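Local coordinates for carbohydrate binding module (PDB 2XFD), which binds glycans such as cellobiose through a calcium ion that is ligated directly by hydroxyl groups of the bound sugar, at residues S17-V22 against A52-A57; G59-V64 against W99-G104; I5-R10 against Q28-T33. One frame throughout, in Å; residues are numbered along the deposited sequence.

Contact 1: residues S17-V22 against A52-A57; sequences SVSLQV and AFTNDA. With CA (calcium ion), chain C; BGC (beta-D-glucopyranose), chain B.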
loop_
_atom_site.group_PDB
_atom_site.type_symbol
_atom_site.label_atom_id
_atom_site.label_comp_id
_atom_site.label_asym_id
_atom_site.label_seq_id
_atom_site.Cartn_x
_atom_site.Cartn_y
_atom_site.Cartn_z
ATOM N N SER A 17 4.987 -6.900 -5.783
ATOM C CA SER A 17 5.544 -6.866 -4.438
ATOM C C SER A 17 5.179 -5.584 -3.732
ATOM O O SER A 17 5.332 -4.483 -4.299
ATOM C CB SER A 17 7.053 -7.032 -4.452
ATOM O OG SER A 17 7.577 -7.126 -3.137
ATOM N N VAL A 18 4.709 -5.678 -2.503
ATOM C CA VAL A 18 4.477 -4.531 -1.662
ATOM C C VAL A 18 5.254 -4.670 -0.362
ATOM O O VAL A 18 5.516 -5.770 0.153
ATOM C CB VAL A 18 3.006 -4.282 -1.360
ATOM C CG1 VAL A 18 2.288 -3.918 -2.626
ATOM C CG2 VAL A 18 2.370 -5.439 -0.619
ATOM N N SER A 19 5.567 -3.529 0.193
ATOM C CA SER A 19 6.212 -3.399 1.502
ATOM C C SER A 19 5.352 -2.560 2.424
ATOM O O SER A 19 4.939 -1.467 2.078
ATOM C CB SER A 19 7.565 -2.725 1.314
ATOM O OG SER A 19 8.444 -3.550 0.585
ATOM N N LEU A 20 5.154 -3.081 3.614
ATOM C CA LEU A 20 4.591 -2.301 4.722
ATOM C C LEU A 20 5.760 -1.587 5.417
ATOM O O LEU A 20 6.677 -2.280 5.877
ATOM C CB LEU A 20 3.897 -3.240 5.720
ATOM C CG LEU A 20 3.381 -2.554 6.950
ATOM C CD1 LEU A 20 2.314 -1.512 6.716
ATOM C CD2 LEU A 20 2.859 -3.608 7.920
ATOM N N GLN A 21 5.701 -0.286 5.476
ATOM C CA GLN A 21 6.768 0.531 6.060
ATOM C C GLN A 21 6.227 1.357 7.210
ATOM O O GLN A 21 5.079 1.828 7.131
ATOM C CB GLN A 21 7.345 1.454 4.994
ATOM C CG GLN A 21 7.871 0.735 3.781
ATOM C CD GLN A 21 8.302 1.713 2.697
ATOM O OE1 GLN A 21 7.636 2.691 2.404
ATOM N NE2 GLN A 21 9.356 1.384 2.059
ATOM N N VAL A 22 7.014 1.560 8.236
ATOM C CA VAL A 22 6.643 2.425 9.323
ATOM C C VAL A 22 7.845 3.345 9.598
ATOM O O VAL A 22 8.957 2.837 9.891
ATOM C CB VAL A 22 6.204 1.670 10.563
ATOM C CG1 VAL A 22 5.878 2.651 11.668
ATOM C CG2 VAL A 22 5.009 0.821 10.262
ATOM N N ALA A 52 3.910 0.393 0.099
ATOM C CA ALA A 52 4.684 0.742 -1.084
ATOM C C ALA A 52 4.714 -0.379 -2.065
ATOM O O ALA A 52 4.974 -1.530 -1.731
ATOM C CB ALA A 52 6.121 1.064 -0.708
ATOM N N PHE A 53 4.515 -0.059 -3.332
ATOM C CA PHE A 53 4.673 -0.970 -4.484
ATOM C C PHE A 53 6.083 -0.717 -5.016
ATOM O O PHE A 53 6.440 0.419 -5.264
ATOM C CB PHE A 53 3.622 -0.621 -5.531
ATOM C CG PHE A 53 3.690 -1.317 -6.867
ATOM C CD1 PHE A 53 4.088 -2.652 -7.036
ATOM C CD2 PHE A 53 3.221 -0.650 -7.968
ATOM C CE1 PHE A 53 4.056 -3.263 -8.279
ATOM C CE2 PHE A 53 3.158 -1.245 -9.205
ATOM C CZ PHE A 53 3.555 -2.560 -9.373
ATOM N N THR A 54 6.880 -1.777 -5.171
ATOM C CA THR A 54 8.318 -1.621 -5.398
ATOM C C THR A 54 8.819 -2.268 -6.680
ATOM O O THR A 54 9.985 -2.030 -6.991
ATOM C CB THR A 54 9.082 -2.195 -4.212
ATOM O OG1 THR A 54 8.844 -3.595 -4.121
ATOM C CG2 THR A 54 8.719 -1.532 -2.901
ATOM N N ASN A 55 8.038 -3.084 -7.390
ATOM C CA ASN A 55 8.524 -3.804 -8.558
ATOM C C ASN A 55 7.688 -3.587 -9.794
ATOM O O ASN A 55 7.422 -4.527 -10.556
ATOM C CB ASN A 55 8.764 -5.290 -8.224
ATOM C CG ASN A 55 7.489 -6.039 -8.027
ATOM O OD1 ASN A 55 6.447 -5.420 -7.717
ATOM N ND2 ASN A 55 7.512 -7.357 -8.175
ATOM N N ASP A 56 7.248 -2.375 -10.000
ATOM C CA ASP A 56 6.485 -2.031 -11.183
ATOM C C ASP A 56 7.239 -2.500 -12.443
ATOM O O ASP A 56 8.475 -2.416 -12.527
ATOM C CB ASP A 56 6.249 -0.525 -11.242
ATOM C CG ASP A 56 5.313 -0.130 -12.313
ATOM O OD1 ASP A 56 4.382 -0.894 -12.629
ATOM O OD2 ASP A 56 5.472 1.005 -12.822
ATOM N N ALA A 57 6.447 -2.908 -13.415
ATOM C CA ALA A 57 6.884 -3.411 -14.717
ATOM C C ALA A 57 5.656 -3.505 -15.545
ATOM O O ALA A 57 4.515 -3.378 -15.096
ATOM C CB ALA A 57 7.531 -4.720 -14.618
HETATM CA CA CA C . 2.153 -0.431 -13.474
HETATM C C2 BGC B . 1.799 2.061 -15.758
HETATM C C3 BGC B . 3.090 2.368 -15.021
HETATM C C4 BGC B . 4.073 3.157 -15.901
HETATM C C5 BGC B . 3.356 4.396 -16.407
HETATM C C6 BGC B . 4.157 5.362 -17.309
HETATM C C1 BGC B . 1.211 3.315 -16.356
HETATM O O2 BGC B . 0.938 1.358 -14.836
HETATM O O3 BGC B . 3.674 1.115 -14.651
HETATM O O4 BGC B . 5.187 3.582 -15.159
HETATM O O5 BGC B . 2.210 3.996 -17.100
HETATM O O6 BGC B . 4.525 4.626 -18.457
HETATM O O HOH W 1 8.227 -4.803 -1.840
HETATM O O HOH W 2 2.367 -1.607 -15.538
#
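Val18 and Phe53 form an antiparallel non-hydrogen-bonded pair with their CA atoms 4.5 Å apart, and the adjoining hydrogen-bonded pair ties Ala52 N to Ser19 O at 2.9 Å and Ser19 N to Ala52 O at 2.8 Å. Beyond Phe53 the segment 52-57 leaves strand geometry but stays fastened to 17-22. Thr54 N gives a longer bond of 3.2 Å to Ser17 O, while a side chain takes up the other backbone group of that serine: Asn55 OD1 accepts from Ser17 N at 2.8 Å. The donor stands above the carbonyl plane of the Asn55 amide, 37° out of it, with a C=O...N angle of 110°, so it does not sit on a lone pair. Asn55 CG lies between the backbone N and the carbonyl carbon (chi1 71°), which brings the amide to Ser17, and Gln15 O, bonded to ND2, restricts its rotation. Ser17 O also lies in the plane of the Phe53 ring, at its edge, 3.5 Å from CD1. One water joins Ser17 OG, Ser19 OG and Thr54 OG1, each at 2.7 Å. Just past this join, Asp56 OD1 is bound to the calcium ion that binds one glucose of the ligand. Strand 17-22 runs between strands 25-31 and 48-53 of a four-stranded sheet, 104-110 flanking 48-53 beyond, and Val18 and Phe53 both pack on Val62 of strand 62-69 in the facing sheet of the beta-sandwich.

Contact 2: residues G59-V64 against W99-G104; sequences GRDVQV and WLHCNG. With CA (calcium ion), chain C; BGC (beta-D-glucopyranose), chain B; BGC (beta-D-glucopyranose), chain D.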
loop_
_atom_site.group_PDB
_atom_site.type_symbol
_atom_site.label_atom_id
_atom_site.label_comp_id
_atom_site.label_asym_id
_atom_site.label_seq_id
_atom_site.Cartn_x
_atom_site.Cartn_y
_atom_site.Cartn_z
ATOM N N GLY A 59 2.500 -4.834 -17.081
ATOM C CA GLY A 59 1.459 -5.744 -16.610
ATOM C C GLY A 59 1.226 -5.761 -15.114
ATOM O O GLY A 59 0.328 -6.478 -14.658
ATOM N N ARG A 60 2.036 -5.013 -14.351
ATOM C CA ARG A 60 1.967 -5.040 -12.897
ATOM C C ARG A 60 1.422 -3.722 -12.325
ATOM O O ARG A 60 1.912 -2.646 -12.673
ATOM C CB ARG A 60 3.335 -5.219 -12.306
ATOM C CG ARG A 60 4.064 -6.511 -12.658
ATOM C CD ARG A 60 5.378 -6.601 -11.951
ATOM N NE ARG A 60 6.146 -7.763 -12.389
ATOM C CZ ARG A 60 7.423 -7.969 -12.180
ATOM N NH1 ARG A 60 8.174 -7.084 -11.582
ATOM N NH2 ARG A 60 7.972 -9.076 -12.653
ATOM N N ASP A 61 0.415 -3.841 -11.466
ATOM C CA ASP A 61 -0.215 -2.728 -10.752
ATOM C C ASP A 61 -0.778 -3.301 -9.443
ATOM O O ASP A 61 -1.071 -4.500 -9.364
ATOM C CB ASP A 61 -1.401 -2.138 -11.569
ATOM C CG ASP A 61 -1.006 -1.487 -12.851
ATOM O OD1 ASP A 61 -1.691 -1.792 -13.876
ATOM O OD2 ASP A 61 -0.094 -0.653 -12.849
ATOM N N VAL A 62 -0.958 -2.428 -8.442
ATOM C CA VAL A 62 -1.471 -2.843 -7.130
ATOM C C VAL A 62 -2.739 -2.079 -6.804
ATOM O O VAL A 62 -2.831 -0.858 -7.029
ATOM C CB VAL A 62 -0.409 -2.615 -6.067
ATOM C CG1 VAL A 62 -0.969 -2.815 -4.659
ATOM C CG2 VAL A 62 0.811 -3.541 -6.309
ATOM N N GLN A 63 -3.710 -2.780 -6.239
ATOM C CA GLN A 63 -4.931 -2.176 -5.682
ATOM C C GLN A 63 -4.926 -2.510 -4.180
ATOM O O GLN A 63 -5.010 -3.670 -3.815
ATOM C CB GLN A 63 -6.176 -2.673 -6.375
ATOM C CG GLN A 63 -7.439 -1.953 -5.963
ATOM C CD GLN A 63 -8.713 -2.564 -6.484
ATOM O OE1 GLN A 63 -8.745 -3.640 -7.065
ATOM N NE2 GLN A 63 -9.765 -1.873 -6.334
ATOM N N VAL A 64 -4.867 -1.472 -3.347
ATOM C CA VAL A 64 -4.946 -1.595 -1.889
ATOM C C VAL A 64 -6.317 -1.179 -1.469
ATOM O O VAL A 64 -6.728 -0.058 -1.679
ATOM C CB VAL A 64 -3.846 -0.697 -1.207
ATOM C CG1 VAL A 64 -3.932 -0.906 0.306
ATOM C CG2 VAL A 64 -2.488 -0.943 -1.739
ATOM N N TRP A 99 -5.176 2.724 -5.927
ATOM C CA TRP A 99 -4.244 2.171 -6.900
ATOM C C TRP A 99 -2.818 2.710 -6.747
ATOM O O TRP A 99 -2.605 3.895 -6.586
ATOM C CB TRP A 99 -4.760 2.501 -8.304
ATOM C CG TRP A 99 -5.952 1.660 -8.636
ATOM C CD1 TRP A 99 -7.252 1.941 -8.391
ATOM C CD2 TRP A 99 -5.927 0.323 -9.144
ATOM N NE1 TRP A 99 -8.071 0.916 -8.767
ATOM C CE2 TRP A 99 -7.278 -0.106 -9.259
ATOM C CE3 TRP A 99 -4.908 -0.552 -9.581
ATOM C CZ2 TRP A 99 -7.618 -1.376 -9.757
ATOM C CZ3 TRP A 99 -5.282 -1.764 -10.070
ATOM C CH2 TRP A 99 -6.641 -2.146 -10.158
ATOM N N LEU A 100 -1.922 1.786 -6.966
ATOM C CA LEU A 100 -0.505 2.090 -7.188
ATOM C C LEU A 100 -0.170 1.524 -8.547
ATOM O O LEU A 100 0.024 0.316 -8.729
ATOM C CB LEU A 100 0.384 1.503 -6.108
ATOM C CG LEU A 100 0.188 2.083 -4.704
ATOM C CD1 LEU A 100 0.793 1.200 -3.644
ATOM C CD2 LEU A 100 0.732 3.524 -4.667
ATOM N N HIS A 101 -0.097 2.400 -9.546
ATOM C CA HIS A 101 0.274 2.014 -10.940
ATOM C C HIS A 101 1.761 2.040 -11.119
ATOM O O HIS A 101 2.364 1.197 -11.819
ATOM C CB HIS A 101 -0.415 2.932 -11.925
ATOM C CG HIS A 101 -1.895 2.903 -11.841
ATOM N ND1 HIS A 101 -2.741 1.896 -12.293
ATOM C CD2 HIS A 101 -2.689 3.863 -11.348
ATOM C CE1 HIS A 101 -4.000 2.284 -12.090
ATOM N NE2 HIS A 101 -3.968 3.463 -11.493
ATOM N N CYS A 102 2.387 3.041 -10.571
ATOM C CA CYS A 102 3.837 3.232 -10.597
ATOM C C CYS A 102 4.398 2.761 -9.239
ATOM O O CYS A 102 3.669 2.728 -8.253
ATOM C CB CYS A 102 4.188 4.706 -10.796
ATOM S SG CYS A 102 3.302 5.511 -12.113
ATOM N N ASN A 103 5.699 2.541 -9.199
ATOM C CA ASN A 103 6.354 2.431 -7.919
ATOM C C ASN A 103 6.028 3.677 -7.065
ATOM O O ASN A 103 6.061 4.780 -7.587
ATOM C CB ASN A 103 7.866 2.263 -8.029
ATOM C CG ASN A 103 8.282 0.916 -8.556
ATOM O OD1 ASN A 103 7.603 -0.090 -8.320
ATOM N ND2 ASN A 103 9.380 0.912 -9.279
ATOM N N GLY A 104 5.707 3.502 -5.798
ATOM C CA GLY A 104 5.258 4.569 -4.991
ATOM C C GLY A 104 4.490 3.998 -3.807
ATOM O O GLY A 104 4.496 2.770 -3.609
HETATM CA CA CA C . 2.153 -0.431 -13.474
HETATM C C2 BGC B . 1.799 2.061 -15.758
HETATM C C3 BGC B . 3.090 2.368 -15.021
HETATM C C4 BGC B . 4.073 3.157 -15.901
HETATM C C5 BGC B . 3.356 4.396 -16.407
HETATM C C6 BGC B . 4.157 5.362 -17.309
HETATM C C1 BGC B . 1.211 3.315 -16.356
HETATM O O2 BGC B . 0.938 1.358 -14.836
HETATM O O3 BGC B . 3.674 1.115 -14.651
HETATM O O4 BGC B . 5.187 3.582 -15.159
HETATM O O5 BGC B . 2.210 3.996 -17.100
HETATM O O6 BGC B . 4.525 4.626 -18.457
HETATM C C2 BGC D . -1.578 5.132 -19.530
HETATM C C3 BGC D . -0.484 4.279 -18.946
HETATM C C4 BGC D . -0.698 3.995 -17.461
HETATM C C5 BGC D . -2.101 3.577 -17.249
HETATM C C6 BGC D . -2.318 3.333 -15.798
HETATM C C1 BGC D . -2.910 4.496 -19.183
HETATM O O1 BGC D . -4.045 5.097 -19.761
HETATM O O2 BGC D . -1.389 5.296 -20.922
HETATM O O3 BGC D . 0.788 4.897 -19.130
HETATM O O4 BGC D . 0.078 2.947 -17.156
HETATM O O5 BGC D . -3.001 4.577 -17.773
HETATM O O6 BGC D . -3.653 2.981 -15.568
HETATM O O HOH W 2 2.367 -1.607 -15.538
#
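The calcium site that grips the glycan draws on both segments, Asp61 and His101 meeting at the metal. Calcium is bound by Asp61 OD2 at 2.3 Å, by His101 O at 2.3 Å and by Arg60 O at 2.4 Å. Asp56 OD1, a water and hydroxyls O2 and O3 of one glucose complete the shell, so the sugar is itself a bidentate ligand. The carboxylate of Asp61 stands 80° from the imidazole plane of His101, with OD2 at the ring edge and in its plane. Over one imidazole face lies O6 of the second glucose, 3.4 Å above the plane; Trp86 also belongs to this pocket. The loops carrying the site spring from an antiparallel beta pair in one sheet of the beta-sandwich: Val62 N bonds Leu100 O at 2.9 Å, and Leu100 N bonds Val62 O at 2.8 Å in a nearly straight line (177°). At the neighbouring non-hydrogen-bonded pair, Gln63 lies across the Trp99 indole, its CB 3.7 Å from the centroid of the six-membered ring in a CH-pi contact. Its amide is turned just 13° from the ring plane, with OE1 and NE2 bonded to Arg10 and Glu98. Replacing Trp99 by an alanine would probably leave the Gln63 chain without the aromatic face it rests on and open a gap beside Asp61 CB, which abuts the indole edge at CZ3.

Contact 3: residues I5-R10 against Q28-T33; sequences ITVRAR and QTWTLT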
loop_
_atom_site.group_PDB
_atom_site.type_symbol
_atom_site.label_atom_id
_atom_site.label_comp_id
_atom_site.label_asym_id
_atom_site.label_seq_id
_atom_site.Cartn_x
_atom_site.Cartn_y
_atom_site.Cartn_z
ATOM N N ILE A 5 -0.944 -4.573 12.211
ATOM C CA ILE A 5 -1.373 -3.950 10.979
ATOM C C ILE A 5 -1.713 -5.012 9.966
ATOM O O ILE A 5 -0.903 -5.920 9.680
ATOM C CB ILE A 5 -0.274 -2.992 10.381
ATOM C CG1 ILE A 5 0.061 -1.938 11.395
ATOM C CG2 ILE A 5 -0.784 -2.410 9.079
ATOM C CD1 ILE A 5 1.299 -1.087 11.018
ATOM N N THR A 6 -2.903 -4.947 9.398
ATOM C CA THR A 6 -3.345 -5.820 8.318
ATOM C C THR A 6 -3.494 -4.992 7.029
ATOM O O THR A 6 -4.119 -3.933 7.082
ATOM C CB THR A 6 -4.628 -6.530 8.625
ATOM O OG1 THR A 6 -4.447 -7.361 9.753
ATOM C CG2 THR A 6 -5.186 -7.341 7.496
ATOM N N VAL A 7 -2.900 -5.431 5.933
ATOM C CA VAL A 7 -3.036 -4.835 4.641
ATOM C C VAL A 7 -3.964 -5.718 3.807
ATOM O O VAL A 7 -3.715 -6.910 3.685
ATOM C CB VAL A 7 -1.673 -4.677 3.970
ATOM C CG1 VAL A 7 -1.798 -4.083 2.563
ATOM C CG2 VAL A 7 -0.748 -3.872 4.832
ATOM N N ARG A 8 -5.010 -5.138 3.204
ATOM C CA ARG A 8 -5.865 -5.862 2.268
ATOM C C ARG A 8 -5.552 -5.325 0.864
ATOM O O ARG A 8 -5.788 -4.154 0.586
ATOM C CB ARG A 8 -7.337 -5.661 2.614
ATOM C CG ARG A 8 -8.203 -6.500 1.678
ATOM C CD ARG A 8 -9.415 -6.988 2.182
ATOM N NE ARG A 8 -10.122 -7.938 1.390
ATOM C CZ ARG A 8 -10.165 -9.276 1.510
ATOM N NH1 ARG A 8 -11.007 -9.932 0.729
ATOM N NH2 ARG A 8 -9.377 -9.942 2.325
ATOM N N ALA A 9 -4.994 -6.170 -0.007
ATOM C CA ALA A 9 -4.509 -5.729 -1.293
ATOM C C ALA A 9 -4.460 -6.864 -2.282
ATOM O O ALA A 9 -4.503 -8.049 -1.899
ATOM C CB ALA A 9 -3.156 -5.105 -1.145
ATOM N N ARG A 10 -4.302 -6.485 -3.546
ATOM C CA ARG A 10 -4.112 -7.410 -4.652
ATOM C C ARG A 10 -3.192 -6.797 -5.674
ATOM O O ARG A 10 -3.043 -5.567 -5.737
ATOM C CB ARG A 10 -5.449 -7.776 -5.343
ATOM C CG ARG A 10 -6.023 -6.692 -6.212
ATOM C CD ARG A 10 -7.298 -7.066 -6.895
ATOM N NE ARG A 10 -7.720 -6.136 -7.929
ATOM C CZ ARG A 10 -7.460 -6.283 -9.240
ATOM N NH1 ARG A 10 -8.038 -5.473 -10.093
ATOM N NH2 ARG A 10 -6.634 -7.222 -9.665
ATOM N N GLN A 28 7.548 -5.578 6.686
ATOM C CA GLN A 28 7.333 -6.864 6.025
ATOM C C GLN A 28 7.115 -6.581 4.555
ATOM O O GLN A 28 6.566 -5.546 4.197
ATOM C CB GLN A 28 6.145 -7.593 6.610
ATOM C CG GLN A 28 5.902 -9.041 6.119
ATOM C CD GLN A 28 7.074 -9.916 6.330
ATOM O OE1 GLN A 28 7.173 -10.527 7.329
ATOM N NE2 GLN A 28 7.987 -9.921 5.403
ATOM N N THR A 29 7.538 -7.499 3.701
ATOM C CA THR A 29 7.252 -7.482 2.286
ATOM C C THR A 29 6.426 -8.724 1.937
ATOM O O THR A 29 6.628 -9.784 2.540
ATOM C CB THR A 29 8.536 -7.408 1.501
ATOM O OG1 THR A 29 9.294 -8.579 1.569
ATOM C CG2 THR A 29 9.315 -6.203 1.879
ATOM N N TRP A 30 5.558 -8.591 0.948
ATOM C CA TRP A 30 4.705 -9.643 0.447
ATOM C C TRP A 30 4.654 -9.617 -1.055
ATOM O O TRP A 30 4.627 -8.548 -1.666
ATOM C CB TRP A 30 3.303 -9.514 1.016
ATOM C CG TRP A 30 3.217 -9.654 2.481
ATOM C CD1 TRP A 30 3.305 -10.815 3.201
ATOM C CD2 TRP A 30 2.897 -8.646 3.446
ATOM N NE1 TRP A 30 3.128 -10.607 4.521
ATOM C CE2 TRP A 30 2.848 -9.277 4.695
ATOM C CE3 TRP A 30 2.606 -7.270 3.358
ATOM C CZ2 TRP A 30 2.516 -8.592 5.856
ATOM C CZ3 TRP A 30 2.304 -6.586 4.513
ATOM C CH2 TRP A 30 2.213 -7.280 5.747
ATOM N N THR A 31 4.539 -10.783 -1.648
ATOM C CA THR A 31 4.085 -10.897 -3.015
ATOM C C THR A 31 2.566 -11.072 -3.008
ATOM O O THR A 31 2.036 -11.814 -2.191
ATOM C CB THR A 31 4.735 -12.130 -3.712
ATOM O OG1 THR A 31 6.137 -12.067 -3.601
ATOM C CG2 THR A 31 4.343 -12.178 -5.194
ATOM N N LEU A 32 1.870 -10.342 -3.866
ATOM C CA LEU A 32 0.425 -10.348 -3.937
ATOM C C LEU A 32 -0.108 -11.378 -4.914
ATOM O O LEU A 32 0.601 -11.798 -5.831
ATOM C CB LEU A 32 -0.097 -8.969 -4.266
ATOM C CG LEU A 32 0.291 -7.847 -3.279
ATOM C CD1 LEU A 32 -0.278 -6.554 -3.707
ATOM C CD2 LEU A 32 -0.122 -8.163 -1.873
ATOM N N THR A 33 -1.361 -11.760 -4.714
ATOM C CA THR A 33 -2.076 -12.528 -5.720
ATOM C C THR A 33 -3.004 -11.588 -6.476
ATOM O O THR A 33 -3.124 -10.424 -6.138
ATOM C CB THR A 33 -2.872 -13.646 -5.000
ATOM O OG1 THR A 33 -3.927 -12.993 -4.259
ATOM C CG2 THR A 33 -2.017 -14.546 -4.165
HETATM O O HOH W 3 -3.387 -10.491 -2.781
#
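Val7 and Ala9 of strand 4-11 make apolar contacts with Trp30 and Leu32 across the interior, and the geometry shows that the two segments face each other from different sheets instead of pairing edge to edge: the touching parts run 39° apart, and the CA atoms of Val7 and Trp30 are 10.0 Å from each other. Side chains bridge that distance. Val7 CG2 approaches Trp30 CZ3, at the far end of the indole, to 4.1 Å, the two side chains crossing at a slant. Trp30 CG is anti to the carbonyl carbon (chi1 -63°), and from there the ring extends toward strand 4-11. Gln28, two residues earlier on the same strand, lays CG over one indole face, and Tyr39 of strand 37-42 meets the ring with the planes at about 45°. Further along, Leu32 CD1 touches Ala9 CB at 4.1 Å and presses closer still on the backbone, with CD1 3.5 Å from Arg10 C.

Contacts with polar backbone atoms gather at the Arg10 end, where the CA atoms of Arg10 and Leu32 close to 5.5 Å. Thr33 O rests 3.5 Å from Arg10 CA and also touches CB, while the arginine chain heads elsewhere, its NE bonded to Gln63 OE1.

The bridging is done by water. One molecule donates to Ala9 O at 2.8 Å and accepts from Thr33 N at 3.1 Å, linking the two backbones where no direct hydrogen bond joins them.

The chemistry therefore changes along the contact: the side chains of Val7, Ala9, Trp30 and Leu32 meet by apolar contact in the interior, and where the two segments converge a water bridges Ala9 O and Thr33 N, which have no direct hydrogen bond to each other.

Along the chain, contacts 1 and 3 interleave, strand 4-11 coming before 17-22 and 25-31 before 48-53, whereas contact 2 opens after both have closed. Contact 1 lies within the four-stranded sheet and contact 2 within the opposing one; contact 3 spans the interior between them, its segment 28-33 beside strand 17-22 and its segment 5-10 beside strand 62-69. Centres are about 9 Å apart for contact 1 with either of the others and about 12 Å for contacts 2 and 3. Contacts 1 and 2 share the calcium, one glucose and a water, so ligands from loops at the ends of both sheets converge on one sugar-binding site.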